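Local atomic coordinates of protein Rv1364c/MT1410 (Mycobacterium tuberculosis, PDB entry 3KE6), a protein that probably couples a PP2C-type, manganese-dependent phosphatase domain to an anti-sigma factor kinase domain, acting in the control of a sigma factor. Residues Glu192-Pro197 against Gly244-Val249. Sequence-based numbering, arbitrary orientation.
Sequences ERPGRP and GYNDDV. With MN (manganese (II) ion), chain F.
Asn246 meets Pro194 because its CG is turned between the backbone N and the carbonyl carbon (chi1 72°), which swings the amide over the proline ring: ND2 comes to 3.9 Å from Pro194 CD. The two side chains run past each other in opposite directions, and ND2 stands above one face of the proline ring. On the other side of the ring carbon, Gly244 O also lies 3.9 Å from Pro194 CD, and Tyr245 CA stands only slightly farther off. Pro194 thus rests against the backbone of Gly244-Tyr245 and the Asn246 amide, giving up more surface than any other residue here. The amide oxygen faces a carbonyl, Asn246 OD1 to Glu192 O being 3.6 Å. With no hydrogen bond between the segments and 185 Å² buried in total, this is modest van der Waals packing.

Next along the chain, with CG anti to the backbone N (chi1 -167°), the carboxylate of Asp247 is carried out to manganese, which OD2 binds at 1.9 Å. Three waters and, from elsewhere in the chain, Asp71 and Asp188 complete the site, an aspartate cluster characteristic of PP2C-type phosphatases. Asp247 OD1 accepts a weak hydrogen bond from Asp248 N (2.7 Å, 144° at the hydrogen), which would restrain the carboxylate's rotation.

Gly244, with positive phi, follows helix 227-241, and Val249 begins strand 249-256, pairing with Leu43 of strand 36-43. The type II turn Arg193-Arg196 leads into helix 198-212, where Glu204 forms salt bridges with both arginines. The contact therefore joins the loops flanking this helical pair, beside the metal site.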
# COMPACT_ATOMS: atom_id res chain seq x y z
N GLU A 192 -21.76 7.91 7.94
CA GLU A 192 -22.74 8.06 9.03
C GLU A 192 -22.25 9.08 10.05
O GLU A 192 -22.04 8.75 11.22
CB GLU A 192 -23.03 6.73 9.71
CG GLU A 192 -23.43 5.62 8.76
CD GLU A 192 -24.50 4.71 9.32
OE1 GLU A 192 -24.14 3.58 9.75
OE2 GLU A 192 -25.69 5.13 9.34
N ARG A 193 -22.09 10.31 9.59
CA ARG A 193 -21.58 11.42 10.40
C ARG A 193 -22.74 12.08 11.16
O ARG A 193 -23.87 12.08 10.66
CB ARG A 193 -20.87 12.45 9.50
CG ARG A 193 -19.79 11.83 8.60
CD ARG A 193 -19.21 12.79 7.56
NE ARG A 193 -20.04 12.92 6.36
CZ ARG A 193 -20.62 14.06 5.94
NH1 ARG A 193 -20.47 15.20 6.60
NH2 ARG A 193 -21.35 14.05 4.83
N PRO A 194 -22.48 12.62 12.37
CA PRO A 194 -23.49 13.33 13.15
C PRO A 194 -24.30 14.35 12.33
O PRO A 194 -23.72 15.07 11.50
CB PRO A 194 -22.68 14.04 14.24
CG PRO A 194 -21.38 13.38 14.31
CD PRO A 194 -21.19 12.54 13.08
N GLY A 195 -25.61 14.39 12.57
CA GLY A 195 -26.51 15.35 11.93
C GLY A 195 -26.51 15.30 10.41
O GLY A 195 -26.66 16.33 9.76
N ARG A 196 -26.33 14.11 9.84
CA ARG A 196 -26.32 13.94 8.38
C ARG A 196 -27.03 12.63 7.99
O ARG A 196 -26.63 11.55 8.43
CB ARG A 196 -24.88 13.93 7.85
CG ARG A 196 -24.05 15.21 8.11
CD ARG A 196 -24.01 16.12 6.92
NE ARG A 196 -25.35 16.45 6.46
CZ ARG A 196 -25.63 17.07 5.32
NH1 ARG A 196 -24.67 17.46 4.49
NH2 ARG A 196 -26.90 17.31 5.02
N PRO A 197 -28.08 12.72 7.15
CA PRO A 197 -28.77 11.51 6.73
C PRO A 197 -27.99 10.74 5.67
O PRO A 197 -27.30 11.35 4.84
CB PRO A 197 -30.09 12.03 6.17
CG PRO A 197 -29.79 13.39 5.70
CD PRO A 197 -28.68 13.93 6.56
N GLY A 244 -17.63 16.67 12.42
CA GLY A 244 -17.07 15.75 13.42
C GLY A 244 -17.28 14.29 13.06
O GLY A 244 -17.70 13.97 11.94
N TYR A 245 -17.03 13.40 14.01
CA TYR A 245 -17.18 11.95 13.79
C TYR A 245 -17.65 11.26 15.06
O TYR A 245 -17.39 11.75 16.16
CB TYR A 245 -15.88 11.31 13.26
CG TYR A 245 -14.62 11.43 14.14
CD1 TYR A 245 -14.16 12.67 14.58
CD2 TYR A 245 -13.87 10.31 14.48
CE1 TYR A 245 -13.01 12.79 15.37
CE2 TYR A 245 -12.71 10.43 15.27
CZ TYR A 245 -12.30 11.67 15.71
OH TYR A 245 -11.17 11.81 16.49
N ASN A 246 -18.35 10.14 14.91
CA ASN A 246 -18.83 9.38 16.08
C ASN A 246 -18.58 7.86 16.09
O ASN A 246 -18.97 7.19 17.05
CB ASN A 246 -20.33 9.66 16.31
CG ASN A 246 -21.22 9.02 15.25
OD1 ASN A 246 -20.82 8.09 14.54
ND2 ASN A 246 -22.47 9.50 15.17
N ASP A 247 -17.95 7.32 15.04
CA ASP A 247 -17.59 5.90 14.96
C ASP A 247 -16.09 5.87 14.62
O ASP A 247 -15.43 6.92 14.59
CB ASP A 247 -18.46 5.18 13.89
CG ASP A 247 -18.38 3.63 13.96
OD1 ASP A 247 -17.69 3.12 14.87
OD2 ASP A 247 -18.97 2.91 13.10
N ASP A 248 -15.55 4.69 14.38
CA ASP A 248 -14.25 4.58 13.74
C ASP A 248 -14.40 5.01 12.29
O ASP A 248 -15.47 4.83 11.71
CB ASP A 248 -13.74 3.15 13.82
CG ASP A 248 -13.48 2.70 15.24
OD1 ASP A 248 -12.74 3.40 15.95
OD2 ASP A 248 -14.02 1.64 15.63
N VAL A 249 -13.35 5.59 11.72
CA VAL A 249 -13.34 5.98 10.30
C VAL A 249 -12.04 5.52 9.64
O VAL A 249 -10.93 5.75 10.15
CB VAL A 249 -13.52 7.51 10.08
CG1 VAL A 249 -13.71 7.82 8.58
CG2 VAL A 249 -14.72 8.02 10.85
MN MN F . -18.85 1.24 12.12
O HOH W 1 -18.40 0.90 14.26
O HOH W 2 -16.86 2.19 11.87
O HOH W 3 -20.97 0.82 12.53